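Long-range contacts in esterase (Alcaligenes sp., PDB 1QLW), which probably hydrolyses carboxylic ester bonds, as a bacterial esterase of the alpha/beta hydrolase fold: residues I144-F155 with G253-W262; I246-D254 with R265-L276. All coordinates share one frame; numbering follows the deposited sequence.

Contact 1 (I144-F155 with G253-W262)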
loop_
_atom_site.group_PDB
_atom_site.type_symbol
_atom_site.label_atom_id
_atom_site.label_comp_id
_atom_site.label_asym_id
_atom_site.label_seq_id
_atom_site.Cartn_x
_atom_site.Cartn_y
_atom_site.Cartn_z
ATOM N N ILE A 144 -21.172 2.202 -11.475
ATOM C CA ILE A 144 -19.982 2.733 -12.144
ATOM C C ILE A 144 -19.199 1.627 -12.839
ATOM O O ILE A 144 -18.695 1.784 -13.954
ATOM C CB ILE A 144 -19.071 3.467 -11.140
ATOM C CG1 ILE A 144 -19.800 4.708 -10.624
ATOM C CG2 ILE A 144 -17.727 3.827 -11.763
ATOM C CD1 ILE A 144 -19.214 5.358 -9.390
ATOM N N PHE A 145 -19.132 0.463 -12.188
ATOM C CA PHE A 145 -18.373 -0.656 -12.703
ATOM C C PHE A 145 -19.161 -1.517 -13.679
ATOM O O PHE A 145 -18.592 -2.424 -14.288
ATOM C CB PHE A 145 -17.842 -1.512 -11.561
ATOM C CG PHE A 145 -16.868 -0.833 -10.631
ATOM C CD1 PHE A 145 -16.182 0.328 -10.974
ATOM C CD2 PHE A 145 -16.612 -1.379 -9.390
ATOM C CE1 PHE A 145 -15.278 0.923 -10.122
ATOM C CE2 PHE A 145 -15.707 -0.794 -8.521
ATOM C CZ PHE A 145 -15.043 0.349 -8.882
ATOM N N ARG A 146 -20.455 -1.237 -13.835
ATOM C CA ARG A 146 -21.332 -1.908 -14.770
ATOM C C ARG A 146 -21.483 -3.386 -14.425
ATOM O O ARG A 146 -21.574 -4.242 -15.321
ATOM C CB ARG A 146 -20.894 -1.717 -16.230
ATOM C CG ARG A 146 -20.682 -0.270 -16.618
ATOM C CD ARG A 146 -20.591 -0.072 -18.134
ATOM N NE ARG A 146 -19.673 -1.011 -18.757
ATOM C CZ ARG A 146 -18.349 -0.927 -18.708
ATOM N NH1 ARG A 146 -17.764 0.146 -18.160
ATOM N NH2 ARG A 146 -17.603 -1.908 -19.205
ATOM N N PHE A 147 -21.668 -3.679 -13.140
ATOM C CA PHE A 147 -21.953 -5.049 -12.756
ATOM C C PHE A 147 -23.401 -5.447 -13.053
ATOM O O PHE A 147 -23.699 -6.621 -13.178
ATOM C CB PHE A 147 -21.675 -5.247 -11.271
ATOM C CG PHE A 147 -20.226 -5.123 -10.862
ATOM C CD1 PHE A 147 -19.184 -5.198 -11.769
ATOM C CD2 PHE A 147 -19.940 -4.925 -9.524
ATOM C CE1 PHE A 147 -17.872 -5.086 -11.339
ATOM C CE2 PHE A 147 -18.632 -4.828 -9.089
ATOM C CZ PHE A 147 -17.592 -4.914 -9.992
ATOM N N GLY A 148 -24.267 -4.448 -13.100
ATOM C CA GLY A 148 -25.694 -4.655 -13.375
ATOM C C GLY A 148 -26.304 -3.272 -13.438
ATOM O O GLY A 148 -25.634 -2.265 -13.281
ATOM N N PRO A 149 -27.599 -3.224 -13.719
ATOM C CA PRO A 149 -28.256 -1.941 -13.936
ATOM C C PRO A 149 -28.310 -1.057 -12.712
ATOM O O PRO A 149 -28.198 0.176 -12.768
ATOM C CB PRO A 149 -29.633 -2.329 -14.469
ATOM C CG PRO A 149 -29.867 -3.740 -14.041
ATOM C CD PRO A 149 -28.500 -4.370 -13.968
ATOM N N ARG A 150 -28.439 -1.695 -11.553
ATOM C CA ARG A 150 -28.544 -1.016 -10.279
ATOM C C ARG A 150 -28.320 -2.054 -9.186
ATOM O O ARG A 150 -28.520 -3.256 -9.380
ATOM C CB ARG A 150 -29.918 -0.379 -10.112
ATOM C CG ARG A 150 -31.045 -1.401 -10.100
ATOM C CD ARG A 150 -32.389 -0.713 -10.309
ATOM N NE ARG A 150 -32.511 -0.197 -11.667
ATOM C CZ ARG A 150 -32.725 -0.882 -12.780
ATOM N NH1 ARG A 150 -32.873 -2.198 -12.773
ATOM N NH2 ARG A 150 -32.804 -0.240 -13.946
ATOM N N TYR A 151 -27.776 -1.595 -8.069
ATOM C CA TYR A 151 -27.465 -2.507 -6.978
ATOM C C TYR A 151 -28.747 -3.065 -6.377
ATOM O O TYR A 151 -29.735 -2.322 -6.202
ATOM C CB TYR A 151 -26.712 -1.668 -5.930
ATOM C CG TYR A 151 -26.312 -2.440 -4.709
ATOM C CD1 TYR A 151 -25.166 -3.204 -4.649
ATOM C CD2 TYR A 151 -27.129 -2.362 -3.583
ATOM C CE1 TYR A 151 -24.840 -3.870 -3.458
ATOM C CE2 TYR A 151 -26.838 -3.012 -2.419
ATOM C CZ TYR A 151 -25.707 -3.783 -2.380
ATOM O OH TYR A 151 -25.381 -4.403 -1.187
ATOM N N PRO A 152 -28.791 -4.343 -6.010
ATOM C CA PRO A 152 -27.758 -5.342 -6.099
ATOM C C PRO A 152 -28.044 -6.391 -7.175
ATOM O O PRO A 152 -27.815 -7.580 -6.980
ATOM C CB PRO A 152 -27.848 -5.983 -4.702
ATOM C CG PRO A 152 -29.318 -6.030 -4.450
ATOM C CD PRO A 152 -29.933 -4.880 -5.208
ATOM N N ASP A 153 -28.542 -5.942 -8.315
ATOM C CA ASP A 153 -28.879 -6.844 -9.413
ATOM C C ASP A 153 -27.764 -6.901 -10.448
ATOM O O ASP A 153 -27.370 -5.879 -10.988
ATOM C CB ASP A 153 -30.167 -6.372 -10.064
ATOM C CG ASP A 153 -31.375 -6.670 -9.188
ATOM O OD1 ASP A 153 -31.375 -7.684 -8.458
ATOM O OD2 ASP A 153 -32.318 -5.862 -9.253
ATOM N N ALA A 154 -27.207 -8.088 -10.641
ATOM C CA ALA A 154 -26.107 -8.264 -11.569
ATOM C C ALA A 154 -26.608 -8.665 -12.957
ATOM O O ALA A 154 -27.589 -9.398 -13.096
ATOM C CB ALA A 154 -25.183 -9.390 -11.111
ATOM N N PHE A 155 -25.886 -8.232 -13.978
ATOM C CA PHE A 155 -26.127 -8.758 -15.316
ATOM C C PHE A 155 -25.896 -10.267 -15.272
ATOM O O PHE A 155 -24.909 -10.726 -14.687
ATOM C CB PHE A 155 -25.232 -8.131 -16.371
ATOM C CG PHE A 155 -25.453 -6.663 -16.612
ATOM C CD1 PHE A 155 -26.723 -6.234 -17.008
ATOM C CD2 PHE A 155 -24.454 -5.725 -16.465
ATOM C CE1 PHE A 155 -26.964 -4.889 -17.231
ATOM C CE2 PHE A 155 -24.689 -4.389 -16.688
ATOM C CZ PHE A 155 -25.955 -3.965 -17.077
ATOM N N GLY A 253 -14.760 -2.710 -22.330
ATOM C CA GLY A 253 -15.530 -3.894 -22.086
ATOM C C GLY A 253 -16.939 -3.872 -22.634
ATOM O O GLY A 253 -17.213 -3.341 -23.716
ATOM N N ASP A 254 -17.850 -4.482 -21.882
ATOM C CA ASP A 254 -19.228 -4.665 -22.316
ATOM C C ASP A 254 -20.237 -3.936 -21.475
ATOM O O ASP A 254 -19.903 -3.269 -20.483
ATOM C CB ASP A 254 -19.512 -6.168 -22.395
ATOM C CG ASP A 254 -20.556 -6.600 -23.398
ATOM O OD1 ASP A 254 -21.196 -5.767 -24.070
ATOM O OD2 ASP A 254 -20.727 -7.838 -23.512
ATOM N N HIS A 255 -21.500 -4.005 -21.901
ATOM C CA HIS A 255 -22.606 -3.313 -21.273
ATOM C C HIS A 255 -22.350 -1.808 -21.239
ATOM O O HIS A 255 -22.848 -1.094 -20.371
ATOM C CB HIS A 255 -22.964 -3.824 -19.882
ATOM C CG HIS A 255 -23.505 -5.213 -19.881
ATOM N ND1 HIS A 255 -24.827 -5.476 -20.169
ATOM C CD2 HIS A 255 -22.925 -6.403 -19.607
ATOM C CE1 HIS A 255 -25.027 -6.791 -20.092
ATOM N NE2 HIS A 255 -23.886 -7.372 -19.756
ATOM N N ILE A 256 -21.683 -1.276 -22.276
ATOM C CA ILE A 256 -21.368 0.140 -22.283
ATOM C C ILE A 256 -22.578 0.996 -22.608
ATOM O O ILE A 256 -22.832 2.048 -22.014
ATOM C CB ILE A 256 -20.267 0.430 -23.334
ATOM C CG1 ILE A 256 -18.925 -0.198 -22.936
ATOM C CG2 ILE A 256 -20.126 1.916 -23.628
ATOM C CD1 ILE A 256 -18.235 0.513 -21.791
ATOM N N GLU A 257 -23.326 0.580 -23.628
ATOM C CA GLU A 257 -24.380 1.397 -24.189
ATOM C C GLU A 257 -25.468 1.835 -23.250
ATOM O O GLU A 257 -25.951 2.975 -23.372
ATOM C CB GLU A 257 -24.988 0.691 -25.422
ATOM C CG GLU A 257 -24.091 0.992 -26.614
ATOM C CD GLU A 257 -23.097 0.046 -27.177
ATOM O OE1 GLU A 257 -23.719 -1.003 -27.573
ATOM O OE2 GLU A 257 -21.841 -0.006 -27.123
ATOM N N GLU A 258 -25.763 1.017 -22.240
ATOM C CA GLU A 258 -26.868 1.359 -21.358
ATOM C C GLU A 258 -26.471 2.262 -20.214
ATOM O O GLU A 258 -27.360 2.645 -19.448
ATOM C CB GLU A 258 -27.547 0.081 -20.879
ATOM C CG GLU A 258 -26.661 -0.849 -20.083
ATOM C CD GLU A 258 -27.156 -2.281 -20.022
ATOM O OE1 GLU A 258 -28.112 -2.505 -19.240
ATOM O OE2 GLU A 258 -26.582 -3.182 -20.687
ATOM N N PHE A 259 -25.209 2.658 -20.111
ATOM C CA PHE A 259 -24.790 3.572 -19.058
ATOM C C PHE A 259 -24.376 4.912 -19.637
ATOM O O PHE A 259 -23.324 5.019 -20.289
ATOM C CB PHE A 259 -23.615 2.955 -18.268
ATOM C CG PHE A 259 -24.011 1.751 -17.462
ATOM C CD1 PHE A 259 -24.008 0.495 -18.020
ATOM C CD2 PHE A 259 -24.384 1.853 -16.127
ATOM C CE1 PHE A 259 -24.373 -0.623 -17.288
ATOM C CE2 PHE A 259 -24.766 0.745 -15.400
ATOM C CZ PHE A 259 -24.758 -0.501 -15.983
ATOM N N PRO A 260 -25.102 5.971 -19.304
ATOM C CA PRO A 260 -24.734 7.308 -19.765
ATOM C C PRO A 260 -23.365 7.761 -19.294
ATOM O O PRO A 260 -22.777 8.637 -19.961
ATOM C CB PRO A 260 -25.866 8.212 -19.303
ATOM C CG PRO A 260 -27.011 7.300 -19.057
ATOM C CD PRO A 260 -26.417 5.977 -18.626
ATOM N N ARG A 261 -22.798 7.207 -18.229
ATOM C CA ARG A 261 -21.468 7.559 -17.747
ATOM C C ARG A 261 -20.441 7.093 -18.785
ATOM O O ARG A 261 -19.393 7.706 -18.967
ATOM C CB ARG A 261 -21.148 6.936 -16.380
ATOM C CG ARG A 261 -19.929 7.427 -15.613
ATOM C CD ARG A 261 -19.639 6.669 -14.336
ATOM N NE ARG A 261 -18.700 7.233 -13.379
ATOM C CZ ARG A 261 -18.971 8.001 -12.330
ATOM N NH1 ARG A 261 -20.223 8.346 -12.044
ATOM N NH2 ARG A 261 -17.994 8.414 -11.520
ATOM N N TRP A 262 -20.716 5.981 -19.460
ATOM C CA TRP A 262 -19.733 5.269 -20.237
ATOM C C TRP A 262 -19.867 5.375 -21.741
ATOM O O TRP A 262 -18.856 5.472 -22.434
ATOM C CB TRP A 262 -19.686 3.776 -19.851
ATOM C CG TRP A 262 -19.029 3.603 -18.517
ATOM C CD1 TRP A 262 -19.564 3.244 -17.317
ATOM C CD2 TRP A 262 -17.631 3.850 -18.261
ATOM N NE1 TRP A 262 -18.596 3.239 -16.344
ATOM C CE2 TRP A 262 -17.398 3.604 -16.906
ATOM C CE3 TRP A 262 -16.566 4.246 -19.086
ATOM C CZ2 TRP A 262 -16.123 3.755 -16.341
ATOM C CZ3 TRP A 262 -15.315 4.395 -18.520
ATOM C CH2 TRP A 262 -15.106 4.151 -17.165
#

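Contact 2 (I246-D254 with R265-L276). With SO4 (sulfate ion), chain D.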
loop_
_atom_site.group_PDB
_atom_site.type_symbol
_atom_site.label_atom_id
_atom_site.label_comp_id
_atom_site.label_asym_id
_atom_site.label_seq_id
_atom_site.Cartn_x
_atom_site.Cartn_y
_atom_site.Cartn_z
ATOM N N ILE A 246 4.200 7.246 -30.185
ATOM C CA ILE A 246 3.954 6.320 -29.075
ATOM C C ILE A 246 2.732 5.480 -29.412
ATOM O O ILE A 246 1.629 6.037 -29.459
ATOM C CB ILE A 246 3.706 7.107 -27.771
ATOM C CG1 ILE A 246 4.936 7.931 -27.386
ATOM C CG2 ILE A 246 3.349 6.170 -26.629
ATOM C CD1 ILE A 246 4.675 8.980 -26.331
ATOM N N PRO A 247 2.860 4.189 -29.641
ATOM C CA PRO A 247 1.681 3.361 -29.931
ATOM C C PRO A 247 0.733 3.388 -28.741
ATOM O O PRO A 247 1.161 3.348 -27.584
ATOM C CB PRO A 247 2.248 1.988 -30.223
ATOM C CG PRO A 247 3.689 2.200 -30.547
ATOM C CD PRO A 247 4.103 3.398 -29.715
ATOM N N VAL A 248 -0.564 3.401 -29.055
ATOM C CA VAL A 248 -1.617 3.480 -28.061
ATOM C C VAL A 248 -2.693 2.422 -28.262
ATOM O O VAL A 248 -3.177 2.223 -29.364
ATOM C CB VAL A 248 -2.312 4.860 -28.122
ATOM C CG1 VAL A 248 -3.521 4.943 -27.207
ATOM C CG2 VAL A 248 -1.334 5.996 -27.858
ATOM N N LEU A 249 -3.048 1.778 -27.140
ATOM C CA LEU A 249 -4.147 0.839 -27.095
ATOM C C LEU A 249 -5.147 1.297 -26.039
ATOM O O LEU A 249 -4.731 1.513 -24.897
ATOM C CB LEU A 249 -3.653 -0.568 -26.741
ATOM C CG LEU A 249 -4.738 -1.635 -26.624
ATOM C CD1 LEU A 249 -5.402 -1.918 -27.965
ATOM C CD2 LEU A 249 -4.157 -2.928 -26.060
ATOM N N VAL A 250 -6.405 1.455 -26.412
ATOM C CA VAL A 250 -7.467 1.799 -25.464
ATOM C C VAL A 250 -8.416 0.608 -25.459
ATOM O O VAL A 250 -8.834 0.157 -26.523
ATOM C CB VAL A 250 -8.170 3.111 -25.837
ATOM C CG1 VAL A 250 -9.371 3.355 -24.944
ATOM C CG2 VAL A 250 -7.178 4.272 -25.798
ATOM N N VAL A 251 -8.773 0.093 -24.281
ATOM C CA VAL A 251 -9.569 -1.120 -24.171
ATOM C C VAL A 251 -10.891 -0.831 -23.468
ATOM O O VAL A 251 -10.907 -0.228 -22.390
ATOM C CB VAL A 251 -8.817 -2.211 -23.374
ATOM C CG1 VAL A 251 -9.602 -3.520 -23.419
ATOM C CG2 VAL A 251 -7.409 -2.419 -23.901
ATOM N N PHE A 252 -11.992 -1.282 -24.067
ATOM C CA PHE A 252 -13.316 -1.165 -23.478
ATOM C C PHE A 252 -14.002 -2.526 -23.403
ATOM O O PHE A 252 -13.855 -3.365 -24.295
ATOM C CB PHE A 252 -14.241 -0.186 -24.216
ATOM C CG PHE A 252 -14.000 1.253 -23.827
ATOM C CD1 PHE A 252 -13.003 2.024 -24.386
ATOM C CD2 PHE A 252 -14.836 1.860 -22.895
ATOM C CE1 PHE A 252 -12.813 3.346 -24.005
ATOM C CE2 PHE A 252 -14.640 3.170 -22.497
ATOM C CZ PHE A 252 -13.631 3.929 -23.058
ATOM N N GLY A 253 -14.760 -2.710 -22.330
ATOM C CA GLY A 253 -15.530 -3.894 -22.086
ATOM C C GLY A 253 -16.939 -3.872 -22.634
ATOM O O GLY A 253 -17.213 -3.341 -23.716
ATOM N N ASP A 254 -17.850 -4.482 -21.882
ATOM C CA ASP A 254 -19.228 -4.665 -22.316
ATOM C C ASP A 254 -20.237 -3.936 -21.475
ATOM O O ASP A 254 -19.903 -3.269 -20.483
ATOM C CB ASP A 254 -19.512 -6.168 -22.395
ATOM C CG ASP A 254 -20.556 -6.600 -23.398
ATOM O OD1 ASP A 254 -21.196 -5.767 -24.070
ATOM O OD2 ASP A 254 -20.727 -7.838 -23.512
ATOM N N ARG A 265 -17.864 8.136 -23.325
ATOM C CA ARG A 265 -16.423 7.970 -23.162
ATOM C C ARG A 265 -15.865 7.063 -24.253
ATOM O O ARG A 265 -14.798 7.341 -24.816
ATOM C CB ARG A 265 -16.105 7.420 -21.779
ATOM C CG ARG A 265 -16.395 8.406 -20.669
ATOM C CD ARG A 265 -16.140 7.795 -19.310
ATOM N NE ARG A 265 -16.133 8.798 -18.253
ATOM C CZ ARG A 265 -16.016 8.449 -16.967
ATOM N NH1 ARG A 265 -15.966 7.187 -16.574
ATOM N NH2 ARG A 265 -15.940 9.418 -16.070
ATOM N N LEU A 266 -16.592 5.995 -24.576
ATOM C CA LEU A 266 -16.171 5.125 -25.680
ATOM C C LEU A 266 -16.133 5.909 -26.983
ATOM O O LEU A 266 -15.176 5.858 -27.752
ATOM C CB LEU A 266 -17.137 3.945 -25.758
ATOM C CG LEU A 266 -16.966 2.988 -26.940
ATOM C CD1 LEU A 266 -15.557 2.430 -27.049
ATOM C CD2 LEU A 266 -17.992 1.876 -26.856
ATOM N N LYS A 267 -17.182 6.701 -27.254
ATOM C CA LYS A 267 -17.239 7.503 -28.475
ATOM C C LYS A 267 -16.095 8.501 -28.570
ATOM O O LYS A 267 -15.454 8.664 -29.614
ATOM C CB LYS A 267 -18.573 8.248 -28.465
ATOM C CG LYS A 267 -19.059 8.924 -29.709
ATOM C CD LYS A 267 -20.541 9.259 -29.466
ATOM C CE LYS A 267 -20.971 10.339 -30.439
ATOM N NZ LYS A 267 -22.383 10.714 -30.167
ATOM N N ALA A 268 -15.823 9.204 -27.471
ATOM C CA ALA A 268 -14.738 10.177 -27.435
ATOM C C ALA A 268 -13.389 9.499 -27.633
ATOM O O ALA A 268 -12.515 10.070 -28.274
ATOM C CB ALA A 268 -14.746 10.942 -26.122
ATOM N N CYS A 269 -13.207 8.309 -27.070
ATOM C CA CYS A 269 -11.937 7.609 -27.274
ATOM C C CYS A 269 -11.771 7.224 -28.733
ATOM O O CYS A 269 -10.651 7.304 -29.248
ATOM C CB CYS A 269 -11.847 6.434 -26.322
ATOM S SG CYS A 269 -11.504 6.966 -24.628
ATOM N N HIS A 270 -12.836 6.848 -29.435
ATOM C CA HIS A 270 -12.713 6.613 -30.876
ATOM C C HIS A 270 -12.264 7.880 -31.598
ATOM O O HIS A 270 -11.452 7.798 -32.520
ATOM C CB HIS A 270 -14.041 6.178 -31.491
ATOM C CG HIS A 270 -14.330 4.726 -31.325
ATOM N ND1 HIS A 270 -13.577 3.732 -31.913
ATOM C CD2 HIS A 270 -15.348 4.111 -30.663
ATOM C CE1 HIS A 270 -14.133 2.563 -31.645
ATOM N NE2 HIS A 270 -15.197 2.765 -30.875
ATOM N N ALA A 271 -12.803 9.033 -31.227
ATOM C CA ALA A 271 -12.427 10.272 -31.924
ATOM C C ALA A 271 -10.922 10.480 -31.768
ATOM O O ALA A 271 -10.252 10.901 -32.704
ATOM C CB ALA A 271 -13.235 11.432 -31.428
ATOM N N PHE A 272 -10.404 10.247 -30.566
ATOM C CA PHE A 272 -8.977 10.348 -30.305
ATOM C C PHE A 272 -8.177 9.381 -31.150
ATOM O O PHE A 272 -7.226 9.790 -31.812
ATOM C CB PHE A 272 -8.729 10.100 -28.801
ATOM C CG PHE A 272 -7.304 9.794 -28.464
ATOM C CD1 PHE A 272 -6.287 10.680 -28.738
ATOM C CD2 PHE A 272 -7.051 8.554 -27.881
ATOM C CE1 PHE A 272 -4.979 10.315 -28.411
ATOM C CE2 PHE A 272 -5.760 8.210 -27.540
ATOM C CZ PHE A 272 -4.744 9.085 -27.833
ATOM N N ILE A 273 -8.522 8.107 -31.095
ATOM C CA ILE A 273 -7.760 7.094 -31.824
ATOM C C ILE A 273 -7.777 7.374 -33.311
ATOM O O ILE A 273 -6.740 7.270 -33.977
ATOM C CB ILE A 273 -8.315 5.708 -31.492
ATOM C CG1 ILE A 273 -8.019 5.318 -30.029
ATOM C CG2 ILE A 273 -7.771 4.654 -32.453
ATOM C CD1 ILE A 273 -6.548 5.133 -29.708
ATOM N N ASP A 274 -8.935 7.710 -33.859
ATOM C CA ASP A 274 -9.006 8.018 -35.283
ATOM C C ASP A 274 -8.147 9.212 -35.637
ATOM O O ASP A 274 -7.467 9.203 -36.669
ATOM C CB ASP A 274 -10.467 8.267 -35.676
ATOM C CG ASP A 274 -11.311 7.014 -35.597
ATOM O OD1 ASP A 274 -10.784 5.886 -35.504
ATOM O OD2 ASP A 274 -12.546 7.187 -35.649
ATOM N N ALA A 275 -8.185 10.263 -34.821
ATOM C CA ALA A 275 -7.337 11.430 -35.041
ATOM C C ALA A 275 -5.861 11.067 -34.976
ATOM O O ALA A 275 -5.063 11.568 -35.772
ATOM C CB ALA A 275 -7.651 12.532 -34.047
ATOM N N LEU A 276 -5.499 10.204 -34.037
ATOM C CA LEU A 276 -4.118 9.773 -33.885
ATOM C C LEU A 276 -3.640 9.045 -35.134
ATOM O O LEU A 276 -2.557 9.320 -35.665
ATOM C CB LEU A 276 -4.012 8.886 -32.650
ATOM C CG LEU A 276 -2.614 8.359 -32.334
ATOM C CD1 LEU A 276 -1.643 9.487 -32.030
ATOM C CD2 LEU A 276 -2.697 7.395 -31.148
HETATM S S SO4 D . -13.232 8.418 -13.628
HETATM O O1 SO4 D . -14.667 8.897 -13.544
HETATM O O2 SO4 D . -13.240 7.206 -14.536
HETATM O O3 SO4 D . -12.795 8.051 -12.246
HETATM O O4 SO4 D . -12.378 9.452 -14.264
#

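Contact 1 (I144-F155 with G253-W262)
Arg146 reaches the loop 253-262 with CG anti to its carbonyl carbon and a bend at chi3 (-49°), which carries the guanidinium past Phe259 to Asp254. Arg146 is the first residue past helix 138-144, at positive phi in a Schellman motif, and this helix end presents its side chain to the loop. Arg146 NE donates to Asp254 O at 2.9 Å and its NH2 to the same oxygen at 3.0 Å. The grip is side-on, with the oxygen in the guanidinium plane. Ile256 CD1 sits over the centre of one guanidinium face. Arg146 NH1 lies over the indole of Trp262, a cation-pi contact with the planes 75° apart. Arg146 CG rests on a face of the Phe259 ring in a CH-pi contact, 3.8 Å from its centroid. Trp262 NE1 bonds to Ile144 O at 2.8 Å.

Phe155 stacks face to face on His255, with centroids 3.6 Å apart and planes at 2°. An edge of Phe155 meets Phe259, CZ to CE1 at 3.7 Å. His255 ND1 donates to Glu258 OE2 at 2.9 Å and NE2 is bonded to Asp157, which fixes the imidazole in rotation. Ile144 CG1 covers one face of the Arg261 guanidinium, whose NH1 bonds to Lys38 O of the second subunit.

Arg146 is buried and also forms a salt bridge with Glu230. That carboxylate and Asp254 O probably offset the cost of burying its charge.

Contact 2 (I246-D254 with R265-L276)
The Phe252 ring has Leu266 over one face and Cys269 at its edge. Leu266 CD1 lies 4.0 Å from the ring centroid, offset toward the rim, in a CH-pi contact. Cys269 SG is near the ring plane, 3.9 Å from Phe252 CE1, a sulfur-aromatic contact at the edge. The same sulfur forms the disulfide with Cys234. A second ring, that of Phe272, turns its edge to the strand and meets Val248 CG1 at 4.0 Å. It also meets Phe213 of helix 211-218 edge-to-face.

Val248 spreads its two methyls over the helix. CG1, anti to the backbone N (chi1 174°), touches Ile273 CD1 as well as Phe272. CG2 meets Leu276 CD2 at 3.8 Å. Val250 takes the same torsion; its CG1 faces Cys269 CB at 4.2 Å and its CG2 slides past Ile273 CD1 at 4.1 Å. Ile273 CD1 therefore touches both valines. With an alanine in place of Phe252 the ring is gone, and the loss is likely to leave a gap beside Leu266 CD1 and Cys269 SG without its aromatic neighbour.

Strand 248-252 and the 265-276 part of helix 263-278 run nearly antiparallel, at 161°, with axes 10.1 Å apart. Strand and helix are the first two elements of a beta-alpha-beta crossover completed by strand 283-287, as expected of an alpha/beta hydrolase sheet. Near Phe252, at the start of this helical segment, the extended Arg265 leads away from the strand. Its NH2 donates to O1 of a sulfate at 2.9 Å, and the sulfate also bonds to Ser206 OG.

No hydrogen bond joins strand and helix. The interface is apolar and buried, and the Cys269-Cys234 disulfide adds a covalent tie from the helix to the loop after strand 223-229.

The two contacts interleave along the chain: strand 248-252 of contact 2 runs into the loop of contact 1, which leads on into helix 263-278. They share Gly253 and Asp254. Their centres are about 20 Å apart, yet Trp262 CE3 meets Phe252 CE2 at 4.1 Å and Ile256 CG2 meets Leu266 CD2 at 3.9 Å. Glu230 joins them further, bonding Gly253 N and pairing with Arg146. The sulfate bound by Arg265 and Ser206 lies about 4 Å, between nearest atoms, from the Arg261 side chain. Ser206 directly follows strand 200-205, the position of the nucleophile in alpha/beta hydrolases. The ion, though probably from the crystallisation liquor, thus probably marks the active-site pocket, which both contacts border.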